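Local coordinates for protein putative metalloprotease II (Bacteroides fragilis, PDB 4ON1) that binds zinc and probably cuts polypeptides as an extracellular metalloendopeptidase of the fragilysin type, at residues R157-I160 against T161-I164; Q267-L270 against R271-E275; K277-D280 against K281-Y284; S326-P329 against Y330-A333. All blocks are in the same frame, centred on the assembly; numbering follows the deposited sequence.

Contact 1 (R157-I160 against T161-I164); sequences RIDI and TKAI
Asp159 and Lys162 carry this local contact, at the point where strand 153-159 runs straight into helix 160-165. Asp159 is the N-cap residue. A chi1 of -164°, which sets CG opposite the backbone N, brings the carboxylate to the start of the helix, where Lys162 N donates to Asp159 OD2 at 3.1 Å. The bond is straight along N-H but meets the carboxylate from well above its plane. The other oxygen, OD1, lies against the aliphatic part of the lysine, 3.2 Å from Lys162 CD. The lysine chain slants across the carboxylate, and the bends at chi2 and chi4 bring NZ back to 3.9 Å from Asp159 OD1, a long salt bridge. Helical bonds begin immediately: Ala163 N donates to Asp159 O (3.0 Å) and Ile164 N to Ile160 O (2.8 Å). Away from the charges, Ile160 CG2 meets Ile164 CD1 at 3.9 Å; these branched apolar chains stand one helical turn apart, and Ile164 also packs on Pro329. The small methyl of Ala163 packs against Tyr126, while Thr161 OG1 is bonded to Leu103 N of the neighbouring strand. Aspartate suits the cap because its short acid reaches back to a backbone N-H of the first helical turn. Asp102 places a like charge close to OD1, which would tend to raise the pKa; the N-H groups of the helix start and the ammonium of Lys162 probably offset it.

Contact 2 (Q267-L270 against R271-E275); sequences QNYL and RSWDE
Tyr269 and Trp273 meet obliquely where helix 259-271 ends, their planes 41° apart, with Tyr269 CE2 3.5 Å from Trp273 CD2. A chi1 of -167° sets the indole of Trp273 against the phenol. The phenol oxygen sits over one indole face and takes its hydrogen bond from Ser250 N; Glu275 CB covers the opposite face. The indole N-H instead donates, weakly, to Glu275 OE2. Leu270 CD2 fills in at the indole edge, 3.8 Å from Trp273 CE3. Along the backbone, Arg271 N still donates to Gln267 O (3.1 Å), with a weaker share to Asn268 O. Then Ser272 N reaches Tyr269 O at 3.3 Å, and Trp273 N reaches Leu270 O at 3.2 Å. One water donates to both Leu270 O and Trp273 O, and another links Tyr269 O with Ser272 OG. The extended Arg271 runs beside Gln267, whose CB lies over a guanidinium face. A third water joins Gln267 OE1 (2.8 Å) to Arg271 NH1, while Gln267 NE2 and Arg271 NH2 hold Phe316 O and Asn315 O. Long polar chains suit this surface because they reach a neighbouring loop; the helix therefore ends through i to i-3 bonds, approached from above the carbonyl planes, with water taking up the carbonyls of Tyr269 and Leu270.

Contact 3 (K277-D280 against K281-Y284); sequences KGQD and KKPY
Gln279 is gripped twice by the residues that follow it, through its backbone and through its amide. Tyr284 OH donates to Gln279 O at 2.6 Å, with that oxygen at the edge of the phenol ring and in its plane; the hydroxyl approaches from above the carbonyl plane. It is pressed close to the glutamine side chain as well, only 3.2 Å from Gln279 CB. The second grip is Lys282 NZ to Gln279 OE1, also 2.6 Å. Lys282, extended beyond CG, slants across the glutamine, whose CG beside its own N (chi1 -54°) turns the amide toward the ammonium. Glu204 takes a salt bridge from the same NZ. This side is firm because the ring of Tyr284 packs on Phe266 and Leu270 and meets Phe316 edge-to-face; a tyrosine can fill that apolar place and still bring a donor to the loop. The other side is looser. Asp280 and Lys281 run side by side, yet OD2 and NZ remain 6.0 Å apart; the acid is bonded to Asn315 N instead, and Lys281 extends outward at the exposed surface. A water lies between Asp280 O (3.1 Å) and Lys282 O (2.6 Å), within donating distance of both. Two short polar bonds from buried or half-buried side chains probably help to hold the loop's shape, and the ammonium, shared between a neutral amide and a carboxylate, is probably kept charged.

Contact 4 (S326-P329 against Y330-A333); sequences SSHP and YTLA
His328 O is the polar atom on which this turn closes. Thr331 N donates to it weakly, at 3.4 Å. Gln223 of helix 217-230 donates to this oxygen through NE2 and accepts from Leu332 N through OE1, tying the turn to the first helical turn. Thr331 OG1 is also close, 3.2 Å from His328 O, though its proton has another acceptor within reach. That hydroxyl is set beside its own backbone N (chi1 -63°), which turns it back over the turn, where it also lies 3.2 Å from His328 CB. Residues 328-331 form a type I beta turn, and Pro329 suits its second position because its ring fixes phi near the value required. The proline does more than bend the chain: its CG stands over the centre of the Tyr330 ring, 3.9 Å from the centroid and only 2° off the ring normal, a CH-pi contact over the ring face. CB adds to it, with Pro329 CB 3.9 Å from Tyr330 CD1. The tyrosine also packs on Ala226, Leu351 and Pro362, while the His328 ring meets those of Phe298 and Tyr356. Tyr330 occupies the N-cap position of helix 331-340, which carries the zinc ligands His334 and His338; with His344 they match the HExxHxxGxxH zinc-binding motif of the metzincin peptidases, and the turn leads into the helix that carries the first two histidines of that motif.

In the fold
Along the chain the order is contact 1, then 2, 3 and 4. Contacts 2 and 3 are neighbours, centres about 10 Å apart; they lie on one connection, from the end of helix 259-271 to strand 284-288, and Leu270 packs on Tyr284. Contact 1 is on the opposite side of the chain's centre, its centre about 36 Å from that of contact 2. Contact 4 is near the middle, about 12 Å from contact 1 between centres, and Ile160 and Ile164 touch Pro329. The fragilysin N-terminal region thus packs against the entry to the zinc helix. Asp176 completes the zinc site with His334, His338 and His344, consistent with a latent proenzyme, as in fragilysin.

Contact 1 (R157-I160 against T161-I164)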
ATOM      1  N   ARG A 157       9.009   2.660  15.157  1.00 19.46           N
ATOM      2  CA  ARG A 157       9.472   3.639  14.178  1.00 17.02           C
ATOM      3  C   ARG A 157      10.413   2.953  13.191  1.00 22.18           C
ATOM      4  O   ARG A 157      11.485   2.491  13.571  1.00 16.74           O
ATOM      5  CB  ARG A 157      10.179   4.794  14.891  1.00 17.78           C
ATOM      6  CG  ARG A 157      10.699   5.904  13.999  1.00 15.74           C
ATOM      7  CD  ARG A 157      11.663   6.757  14.796  1.00 22.00           C
ATOM      8  NE  ARG A 157      11.964   8.028  14.152  1.00 28.14           N
ATOM      9  CZ  ARG A 157      12.912   8.195  13.237  1.00 28.93           C
ATOM     10  NH1 ARG A 157      13.642   7.161  12.837  1.00 19.62           N
ATOM     11  NH2 ARG A 157      13.123   9.399  12.719  1.00 25.23           N
ATOM     12  N   ILE A 158      10.000   2.882  11.933  1.00 15.58           N
ATOM     13  CA  ILE A 158      10.769   2.187  10.906  1.00 17.20           C
ATOM     14  C   ILE A 158      11.296   3.172   9.870  1.00 21.68           C
ATOM     15  O   ILE A 158      10.529   3.953   9.309  1.00 20.53           O
ATOM     16  CB  ILE A 158       9.926   1.131  10.173  1.00 20.72           C
ATOM     17  CG1 ILE A 158       9.226   0.213  11.170  1.00 22.13           C
ATOM     18  CG2 ILE A 158      10.807   0.322   9.228  1.00 26.12           C
ATOM     19  CD1 ILE A 158      10.196  -0.692  11.899  1.00 38.66           C
ATOM     20  N   ASP A 159      12.596   3.129   9.601  1.00 20.02           N
ATOM     21  CA  ASP A 159      13.148   3.937   8.524  1.00 24.69           C
ATOM     22  C   ASP A 159      13.017   3.174   7.207  1.00 22.93           C
ATOM     23  O   ASP A 159      13.807   2.276   6.923  1.00 24.21           O
ATOM     24  CB  ASP A 159      14.610   4.290   8.808  1.00 27.88           C
ATOM     25  CG  ASP A 159      15.119   5.426   7.937  1.00 33.87           C
ATOM     26  OD1 ASP A 159      15.898   6.256   8.451  1.00 32.54           O
ATOM     27  OD2 ASP A 159      14.750   5.487   6.744  1.00 29.85           O
ATOM     28  N   ILE A 160      12.015   3.534   6.411  1.00 23.32           N
ATOM     29  CA  ILE A 160      11.754   2.846   5.147  1.00 24.97           C
ATOM     30  C   ILE A 160      12.911   3.026   4.168  1.00 25.48           C
ATOM     31  O   ILE A 160      13.341   2.081   3.504  1.00 26.25           O
ATOM     32  CB  ILE A 160      10.461   3.372   4.480  1.00 24.27           C
ATOM     33  CG1 ILE A 160       9.269   3.278   5.442  1.00 32.37           C
ATOM     34  CG2 ILE A 160      10.178   2.640   3.160  1.00 24.97           C
ATOM     35  CD1 ILE A 160       8.960   1.869   5.904  1.00 38.77           C
ATOM     36  N   THR A 161      13.413   4.251   4.086  1.00 24.34           N
ATOM     37  CA  THR A 161      14.513   4.564   3.191  1.00 24.91           C
ATOM     38  C   THR A 161      15.727   3.685   3.477  1.00 28.90           C
ATOM     39  O   THR A 161      16.345   3.151   2.557  1.00 30.94           O
ATOM     40  CB  THR A 161      14.886   6.043   3.294  1.00 27.29           C
ATOM     41  OG1 THR A 161      13.753   6.834   2.907  1.00 29.34           O
ATOM     42  CG2 THR A 161      16.073   6.366   2.394  1.00 21.39           C
ATOM     43  N   LYS A 162      16.060   3.530   4.754  1.00 26.73           N
ATOM     44  CA  LYS A 162      17.153   2.651   5.155  1.00 25.28           C
ATOM     45  C   LYS A 162      16.872   1.203   4.778  1.00 28.49           C
ATOM     46  O   LYS A 162      17.729   0.527   4.207  1.00 32.70           O
ATOM     47  CB  LYS A 162      17.395   2.747   6.661  1.00 30.66           C
ATOM     48  CG  LYS A 162      18.675   3.456   7.056  1.00 43.59           C
ATOM     49  CD  LYS A 162      18.498   4.954   7.147  1.00 56.49           C
ATOM     50  CE  LYS A 162      19.587   5.572   8.017  1.00 62.78           C
ATOM     51  NZ  LYS A 162      19.493   5.109   9.436  1.00 65.31           N
ATOM     52  N   ALA A 163      15.664   0.737   5.093  1.00 32.16           N
ATOM     53  CA  ALA A 163      15.258  -0.636   4.797  1.00 34.43           C
ATOM     54  C   ALA A 163      15.357  -0.956   3.307  1.00 37.03           C
ATOM     55  O   ALA A 163      15.798  -2.040   2.919  1.00 44.79           O
ATOM     56  CB  ALA A 163      13.851  -0.884   5.290  1.00 23.49           C
ATOM     57  N   ILE A 164      14.939  -0.008   2.479  1.00 31.69           N
ATOM     58  CA  ILE A 164      15.042  -0.156   1.035  1.00 34.58           C
ATOM     59  C   ILE A 164      16.512  -0.213   0.610  1.00 37.19           C
ATOM     60  O   ILE A 164      16.894  -1.027  -0.231  1.00 44.33           O
ATOM     61  CB  ILE A 164      14.329   0.991   0.291  1.00 33.25           C
ATOM     62  CG1 ILE A 164      12.818   0.931   0.517  1.00 30.88           C
ATOM     63  CG2 ILE A 164      14.618   0.927  -1.199  1.00 32.69           C
ATOM     64  CD1 ILE A 164      12.072   2.061  -0.173  1.00 35.91           C
TER

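Contact 2 (Q267-L270 against R271-E275)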
ATOM      1  N   GLN A 267      -5.558 -17.902  -9.305  1.00 15.07           N
ATOM      2  CA  GLN A 267      -6.783 -17.750 -10.083  1.00 15.96           C
ATOM      3  C   GLN A 267      -7.673 -18.989 -10.043  1.00 17.88           C
ATOM      4  O   GLN A 267      -8.897 -18.879  -9.954  1.00 18.28           O
ATOM      5  CB  GLN A 267      -6.438 -17.393 -11.524  1.00 12.71           C
ATOM      6  CG  GLN A 267      -5.943 -15.947 -11.694  1.00 11.43           C
ATOM      7  CD  GLN A 267      -5.464 -15.680 -13.113  1.00 23.11           C
ATOM      8  OE1 GLN A 267      -4.506 -16.298 -13.578  1.00 23.33           O
ATOM      9  NE2 GLN A 267      -6.137 -14.765 -13.809  1.00 17.98           N
ATOM     10  N   ASN A 268      -7.064 -20.165 -10.101  1.00 13.26           N
ATOM     11  CA  ASN A 268      -7.828 -21.395  -9.961  1.00 17.18           C
ATOM     12  C   ASN A 268      -8.502 -21.471  -8.590  1.00 18.09           C
ATOM     13  O   ASN A 268      -9.633 -21.934  -8.477  1.00 23.17           O
ATOM     14  CB  ASN A 268      -6.948 -22.618 -10.209  1.00 25.02           C
ATOM     15  CG  ASN A 268      -6.683 -22.847 -11.687  1.00 52.59           C
ATOM     16  OD1 ASN A 268      -7.451 -22.394 -12.547  1.00 47.96           O
ATOM     17  ND2 ASN A 268      -5.600 -23.556 -11.994  1.00 52.90           N
ATOM     18  N   TYR A 269      -7.815 -21.012  -7.547  1.00 15.15           N
ATOM     19  CA  TYR A 269      -8.442 -20.950  -6.232  1.00 20.37           C
ATOM     20  C   TYR A 269      -9.674 -20.038  -6.245  1.00 16.56           C
ATOM     21  O   TYR A 269     -10.740 -20.410  -5.740  1.00 17.52           O
ATOM     22  CB  TYR A 269      -7.453 -20.468  -5.174  1.00 19.12           C
ATOM     23  CG  TYR A 269      -8.096 -20.234  -3.819  1.00 20.89           C
ATOM     24  CD1 TYR A 269      -8.328 -21.289  -2.940  1.00 19.33           C
ATOM     25  CD2 TYR A 269      -8.461 -18.952  -3.421  1.00 19.40           C
ATOM     26  CE1 TYR A 269      -8.919 -21.069  -1.696  1.00 17.73           C
ATOM     27  CE2 TYR A 269      -9.053 -18.718  -2.190  1.00 19.57           C
ATOM     28  CZ  TYR A 269      -9.276 -19.779  -1.331  1.00 22.20           C
ATOM     29  OH  TYR A 269      -9.861 -19.537  -0.109  1.00 22.23           O
ATOM     30  N   LEU A 270      -9.533 -18.858  -6.840  1.00 13.20           N
ATOM     31  CA  LEU A 270     -10.631 -17.890  -6.882  1.00 14.88           C
ATOM     32  C   LEU A 270     -11.861 -18.458  -7.577  1.00 20.68           C
ATOM     33  O   LEU A 270     -12.994 -18.194  -7.168  1.00 14.96           O
ATOM     34  CB  LEU A 270     -10.203 -16.605  -7.596  1.00 10.98           C
ATOM     35  CG  LEU A 270      -9.080 -15.792  -6.941  1.00 13.37           C
ATOM     36  CD1 LEU A 270      -8.692 -14.615  -7.828  1.00  9.64           C
ATOM     37  CD2 LEU A 270      -9.488 -15.297  -5.558  1.00 10.84           C
ATOM     38  N   ARG A 271     -11.629 -19.240  -8.627  1.00 13.44           N
ATOM     39  CA  ARG A 271     -12.711 -19.716  -9.474  1.00 24.74           C
ATOM     40  C   ARG A 271     -13.613 -20.739  -8.796  1.00 20.45           C
ATOM     41  O   ARG A 271     -14.737 -20.954  -9.238  1.00 22.86           O
ATOM     42  CB  ARG A 271     -12.134 -20.290 -10.770  1.00 16.79           C
ATOM     43  CG  ARG A 271     -11.731 -19.195 -11.737  1.00 23.72           C
ATOM     44  CD  ARG A 271     -10.753 -19.663 -12.798  1.00 20.56           C
ATOM     45  NE  ARG A 271     -10.390 -18.534 -13.655  1.00 18.63           N
ATOM     46  CZ  ARG A 271      -9.244 -18.421 -14.317  1.00 28.62           C
ATOM     47  NH1 ARG A 271      -8.327 -19.373 -14.230  1.00 25.17           N
ATOM     48  NH2 ARG A 271      -9.013 -17.346 -15.060  1.00 28.12           N
ATOM     49  N   SER A 272     -13.134 -21.359  -7.723  1.00 18.54           N
ATOM     50  CA  SER A 272     -13.973 -22.300  -6.984  1.00 31.39           C
ATOM     51  C   SER A 272     -14.199 -21.843  -5.546  1.00 26.75           C
ATOM     52  O   SER A 272     -14.690 -22.606  -4.717  1.00 26.54           O
ATOM     53  CB  SER A 272     -13.353 -23.700  -6.990  1.00 26.12           C
ATOM     54  OG  SER A 272     -12.041 -23.671  -6.466  1.00 22.37           O
ATOM     55  N   TRP A 273     -13.865 -20.585  -5.271  1.00 25.75           N
ATOM     56  CA  TRP A 273     -14.046 -20.002  -3.940  1.00 22.18           C
ATOM     57  C   TRP A 273     -15.453 -19.430  -3.784  1.00 26.07           C
ATOM     58  O   TRP A 273     -15.783 -18.398  -4.372  1.00 20.00           O
ATOM     59  CB  TRP A 273     -13.012 -18.905  -3.707  1.00 18.24           C
ATOM     60  CG  TRP A 273     -12.883 -18.449  -2.288  1.00 25.39           C
ATOM     61  CD1 TRP A 273     -13.325 -19.097  -1.171  1.00 26.15           C
ATOM     62  CD2 TRP A 273     -12.246 -17.245  -1.831  1.00 19.81           C
ATOM     63  NE1 TRP A 273     -13.008 -18.367  -0.050  1.00 23.55           N
ATOM     64  CE2 TRP A 273     -12.345 -17.230  -0.427  1.00 18.06           C
ATOM     65  CE3 TRP A 273     -11.604 -16.181  -2.478  1.00 17.08           C
ATOM     66  CZ2 TRP A 273     -11.827 -16.185   0.351  1.00 22.34           C
ATOM     67  CZ3 TRP A 273     -11.090 -15.141  -1.706  1.00 20.36           C
ATOM     68  CH2 TRP A 273     -11.206 -15.153  -0.303  1.00 19.83           C
ATOM     69  N   ASP A 274     -16.280 -20.083  -2.973  1.00 23.58           N
ATOM     70  CA  ASP A 274     -17.680 -19.679  -2.881  1.00 26.34           C
ATOM     71  C   ASP A 274     -17.841 -18.295  -2.241  1.00 23.01           C
ATOM     72  O   ASP A 274     -18.848 -17.619  -2.465  1.00 30.06           O
ATOM     73  CB  ASP A 274     -18.488 -20.738  -2.123  1.00 49.22           C
ATOM     74  CG  ASP A 274     -18.029 -20.916  -0.692  1.00 76.23           C
ATOM     75  OD1 ASP A 274     -16.834 -20.676  -0.407  1.00 84.57           O
ATOM     76  OD2 ASP A 274     -18.864 -21.319   0.144  1.00 92.19           O
ATOM     77  N   GLU A 275     -16.849 -17.866  -1.465  1.00 20.86           N
ATOM     78  CA  GLU A 275     -16.893 -16.544  -0.845  1.00 24.36           C
ATOM     79  C   GLU A 275     -16.873 -15.396  -1.872  1.00 33.40           C
ATOM     80  O   GLU A 275     -17.285 -14.279  -1.560  1.00 27.73           O
ATOM     81  CB  GLU A 275     -15.750 -16.396   0.177  1.00 23.75           C
ATOM     82  CG  GLU A 275     -16.102 -16.997   1.564  1.00 54.07           C
ATOM     83  CD  GLU A 275     -14.923 -17.092   2.547  1.00 59.28           C
ATOM     84  OE1 GLU A 275     -14.632 -16.101   3.251  1.00 52.98           O
ATOM     85  OE2 GLU A 275     -14.302 -18.172   2.636  1.00 54.89           O
TER
HETATM   86  O   HOH W   1      -5.439 -18.425 -15.192  1.00 42.51           O
HETATM   87  O   HOH W   2     -11.197 -22.479  -4.376  1.00 22.83           O
HETATM   88  O   HOH W   3     -15.657 -17.919  -7.002  1.00 20.81           O

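Contact 3 (K277-D280 against K281-Y284)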
ATOM      1  N   LYS A 277     -18.091 -15.911  -5.182  1.00 24.91           N
ATOM      2  CA  LYS A 277     -18.955 -16.348  -6.269  1.00 30.59           C
ATOM      3  C   LYS A 277     -19.657 -15.161  -6.906  1.00 30.32           C
ATOM      4  O   LYS A 277     -20.241 -14.335  -6.201  1.00 26.62           O
ATOM      5  CB  LYS A 277     -20.022 -17.325  -5.761  1.00 37.32           C
ATOM      6  CG  LYS A 277     -20.665 -18.163  -6.845  1.00 46.85           C
ATOM      7  CD  LYS A 277     -21.636 -19.176  -6.254  1.00 48.80           C
ATOM      8  CE  LYS A 277     -22.798 -18.453  -5.574  1.00 64.48           C
ATOM      9  NZ  LYS A 277     -23.696 -19.345  -4.782  1.00 75.58           N
ATOM     10  N   GLY A 278     -19.579 -15.064  -8.231  1.00 23.08           N
ATOM     11  CA  GLY A 278     -20.231 -13.983  -8.947  1.00 26.04           C
ATOM     12  C   GLY A 278     -19.504 -12.650  -8.916  1.00 32.95           C
ATOM     13  O   GLY A 278     -19.970 -11.680  -9.515  1.00 29.56           O
ATOM     14  N   GLN A 279     -18.362 -12.590  -8.237  1.00 21.38           N
ATOM     15  CA  GLN A 279     -17.569 -11.361  -8.230  1.00 22.11           C
ATOM     16  C   GLN A 279     -16.342 -11.493  -9.130  1.00 21.92           C
ATOM     17  O   GLN A 279     -15.250 -11.032  -8.790  1.00 17.31           O
ATOM     18  CB  GLN A 279     -17.141 -11.006  -6.804  1.00 16.39           C
ATOM     19  CG  GLN A 279     -18.287 -10.922  -5.799  1.00 24.59           C
ATOM     20  CD  GLN A 279     -17.818 -10.417  -4.444  1.00 30.94           C
ATOM     21  OE1 GLN A 279     -17.207  -9.351  -4.338  1.00 31.91           O
ATOM     22  NE2 GLN A 279     -18.085 -11.192  -3.404  1.00 26.53           N
ATOM     23  N   ASP A 280     -16.542 -12.111 -10.288  1.00 18.66           N
ATOM     24  CA  ASP A 280     -15.437 -12.492 -11.167  1.00 21.47           C
ATOM     25  C   ASP A 280     -14.931 -11.364 -12.081  1.00 20.59           C
ATOM     26  O   ASP A 280     -13.956 -11.544 -12.812  1.00 21.06           O
ATOM     27  CB  ASP A 280     -15.876 -13.686 -12.015  1.00 25.13           C
ATOM     28  CG  ASP A 280     -17.071 -13.362 -12.893  1.00 33.20           C
ATOM     29  OD1 ASP A 280     -18.162 -13.108 -12.333  1.00 40.11           O
ATOM     30  OD2 ASP A 280     -16.930 -13.371 -14.137  1.00 32.67           O
ATOM     31  N   LYS A 281     -15.568 -10.200 -12.015  1.00 17.70           N
ATOM     32  CA  LYS A 281     -15.235  -9.098 -12.914  1.00 21.40           C
ATOM     33  C   LYS A 281     -14.514  -7.965 -12.199  1.00 23.86           C
ATOM     34  O   LYS A 281     -14.585  -6.813 -12.620  1.00 27.29           O
ATOM     35  CB  LYS A 281     -16.509  -8.571 -13.575  1.00 15.12           C
ATOM     36  CG  LYS A 281     -17.205  -9.594 -14.461  1.00 17.97           C
ATOM     37  CD  LYS A 281     -18.471  -8.986 -15.060  1.00 27.17           C
ATOM     38  CE  LYS A 281     -18.955  -9.761 -16.268  1.00 39.62           C
ATOM     39  NZ  LYS A 281     -20.162  -9.113 -16.866  1.00 60.20           N
ATOM     40  N   LYS A 282     -13.801  -8.311 -11.129  1.00 19.11           N
ATOM     41  CA  LYS A 282     -13.002  -7.353 -10.371  1.00 20.06           C
ATOM     42  C   LYS A 282     -11.547  -7.793 -10.399  1.00 17.58           C
ATOM     43  O   LYS A 282     -11.270  -8.976 -10.582  1.00 14.16           O
ATOM     44  CB  LYS A 282     -13.486  -7.255  -8.916  1.00 15.16           C
ATOM     45  CG  LYS A 282     -14.953  -6.921  -8.745  1.00 18.87           C
ATOM     46  CD  LYS A 282     -15.324  -6.983  -7.261  1.00 22.51           C
ATOM     47  CE  LYS A 282     -16.835  -6.925  -7.058  1.00 28.35           C
ATOM     48  NZ  LYS A 282     -17.172  -7.055  -5.618  1.00 32.46           N
ATOM     49  N   PRO A 283     -10.617  -6.844 -10.221  1.00 18.31           N
ATOM     50  CA  PRO A 283      -9.198  -7.188 -10.079  1.00 15.93           C
ATOM     51  C   PRO A 283      -8.952  -7.853  -8.744  1.00 20.00           C
ATOM     52  O   PRO A 283      -9.420  -7.333  -7.734  1.00 15.20           O
ATOM     53  CB  PRO A 283      -8.479  -5.830 -10.146  1.00 15.35           C
ATOM     54  CG  PRO A 283      -9.512  -4.850 -10.656  1.00 23.24           C
ATOM     55  CD  PRO A 283     -10.837  -5.389 -10.205  1.00 12.41           C
ATOM     56  N   TYR A 284      -8.240  -8.975  -8.742  1.00 10.92           N
ATOM     57  CA  TYR A 284      -7.892  -9.669  -7.505  1.00 14.82           C
ATOM     58  C   TYR A 284      -6.389  -9.718  -7.324  1.00 15.51           C
ATOM     59  O   TYR A 284      -5.676 -10.110  -8.238  1.00 14.56           O
ATOM     60  CB  TYR A 284      -8.450 -11.092  -7.507  1.00 12.35           C
ATOM     61  CG  TYR A 284      -9.934 -11.188  -7.257  1.00 17.33           C
ATOM     62  CD1 TYR A 284     -10.843 -10.881  -8.251  1.00 13.93           C
ATOM     63  CD2 TYR A 284     -10.419 -11.630  -6.036  1.00  8.74           C
ATOM     64  CE1 TYR A 284     -12.205 -10.980  -8.026  1.00 14.54           C
ATOM     65  CE2 TYR A 284     -11.776 -11.732  -5.799  1.00 14.17           C
ATOM     66  CZ  TYR A 284     -12.661 -11.409  -6.796  1.00 11.77           C
ATOM     67  OH  TYR A 284     -14.005 -11.512  -6.567  1.00 21.97           O
TER
HETATM   68  O   HOH W   4     -11.082 -10.438 -12.778  1.00 24.98           O

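Contact 4 (S326-P329 against Y330-A333)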
ATOM      1  N   SER A 326       7.420  -3.934   3.836  1.00 24.23           N
ATOM      2  CA  SER A 326       7.849  -2.540   3.973  1.00 31.81           C
ATOM      3  C   SER A 326       9.069  -2.202   3.120  1.00 26.61           C
ATOM      4  O   SER A 326       9.272  -1.050   2.749  1.00 30.83           O
ATOM      5  CB  SER A 326       8.175  -2.237   5.442  1.00 36.98           C
ATOM      6  OG  SER A 326       7.081  -2.546   6.290  1.00 61.36           O
ATOM      7  N   SER A 327       9.889  -3.212   2.841  1.00 22.53           N
ATOM      8  CA  SER A 327      11.060  -3.063   1.982  1.00 28.01           C
ATOM      9  C   SER A 327      10.664  -2.810   0.540  1.00 18.66           C
ATOM     10  O   SER A 327      11.482  -2.362  -0.257  1.00 20.84           O
ATOM     11  CB  SER A 327      11.949  -4.302   2.061  1.00 29.32           C
ATOM     12  OG  SER A 327      12.343  -4.544   3.397  1.00 56.58           O
ATOM     13  N   HIS A 328       9.422  -3.144   0.200  1.00 15.36           N
ATOM     14  CA  HIS A 328       8.916  -2.940  -1.157  1.00 20.18           C
ATOM     15  C   HIS A 328       7.585  -2.205  -1.138  1.00 17.18           C
ATOM     16  O   HIS A 328       6.552  -2.760  -1.534  1.00 15.74           O
ATOM     17  CB  HIS A 328       8.772  -4.285  -1.867  1.00 17.55           C
ATOM     18  CG  HIS A 328      10.047  -5.060  -1.933  1.00 24.55           C
ATOM     19  ND1 HIS A 328      11.014  -4.821  -2.887  1.00 30.12           N
ATOM     20  CD2 HIS A 328      10.526  -6.061  -1.156  1.00 26.91           C
ATOM     21  CE1 HIS A 328      12.028  -5.644  -2.700  1.00 28.51           C
ATOM     22  NE2 HIS A 328      11.757  -6.409  -1.656  1.00 28.39           N
ATOM     23  N   PRO A 329       7.607  -0.944  -0.686  1.00 18.39           N
ATOM     24  CA  PRO A 329       6.379  -0.228  -0.317  1.00 13.06           C
ATOM     25  C   PRO A 329       5.436   0.122  -1.470  1.00 18.53           C
ATOM     26  O   PRO A 329       4.285   0.446  -1.192  1.00 20.97           O
ATOM     27  CB  PRO A 329       6.912   1.051   0.338  1.00 14.69           C
ATOM     28  CG  PRO A 329       8.244   1.287  -0.341  1.00 24.47           C
ATOM     29  CD  PRO A 329       8.813  -0.102  -0.542  1.00 15.27           C
ATOM     30  N   TYR A 330       5.885   0.078  -2.720  1.00 15.77           N
ATOM     31  CA  TYR A 330       5.035   0.545  -3.814  1.00 17.77           C
ATOM     32  C   TYR A 330       4.710  -0.569  -4.804  1.00 18.79           C
ATOM     33  O   TYR A 330       4.241  -0.307  -5.917  1.00 17.15           O
ATOM     34  CB  TYR A 330       5.709   1.715  -4.540  1.00 17.12           C
ATOM     35  CG  TYR A 330       6.135   2.823  -3.609  1.00 17.30           C
ATOM     36  CD1 TYR A 330       5.327   3.209  -2.546  1.00 16.02           C
ATOM     37  CD2 TYR A 330       7.359   3.457  -3.771  1.00 20.31           C
ATOM     38  CE1 TYR A 330       5.716   4.213  -1.679  1.00 15.86           C
ATOM     39  CE2 TYR A 330       7.762   4.463  -2.911  1.00 24.48           C
ATOM     40  CZ  TYR A 330       6.932   4.837  -1.871  1.00 17.45           C
ATOM     41  OH  TYR A 330       7.318   5.835  -1.015  1.00 26.63           O
ATOM     42  N   THR A 331       4.972  -1.810  -4.400  1.00 10.99           N
ATOM     43  CA  THR A 331       4.864  -2.944  -5.313  1.00 17.88           C
ATOM     44  C   THR A 331       3.425  -3.195  -5.726  1.00 14.58           C
ATOM     45  O   THR A 331       3.148  -3.508  -6.888  1.00 13.41           O
ATOM     46  CB  THR A 331       5.445  -4.222  -4.690  1.00 18.47           C
ATOM     47  OG1 THR A 331       6.837  -4.023  -4.457  1.00 22.46           O
ATOM     48  CG2 THR A 331       5.265  -5.419  -5.620  1.00 12.68           C
ATOM     49  N   LEU A 332       2.501  -3.045  -4.784  1.00  9.49           N
ATOM     50  CA  LEU A 332       1.094  -3.199  -5.116  1.00 10.79           C
ATOM     51  C   LEU A 332       0.677  -2.139  -6.141  1.00 16.39           C
ATOM     52  O   LEU A 332       0.029  -2.446  -7.146  1.00 13.54           O
ATOM     53  CB  LEU A 332       0.222  -3.105  -3.856  1.00  8.04           C
ATOM     54  CG  LEU A 332      -1.278  -3.249  -4.124  1.00 17.44           C
ATOM     55  CD1 LEU A 332      -1.591  -4.602  -4.777  1.00 13.03           C
ATOM     56  CD2 LEU A 332      -2.103  -3.057  -2.846  1.00 10.60           C
ATOM     57  N   ALA A 333       1.071  -0.894  -5.900  1.00 13.32           N
ATOM     58  CA  ALA A 333       0.721   0.189  -6.812  1.00 13.38           C
ATOM     59  C   ALA A 333       1.326  -0.038  -8.194  1.00 15.64           C
ATOM     60  O   ALA A 333       0.704   0.273  -9.214  1.00 14.16           O
ATOM     61  CB  ALA A 333       1.178   1.532  -6.244  1.00 11.74           C
TER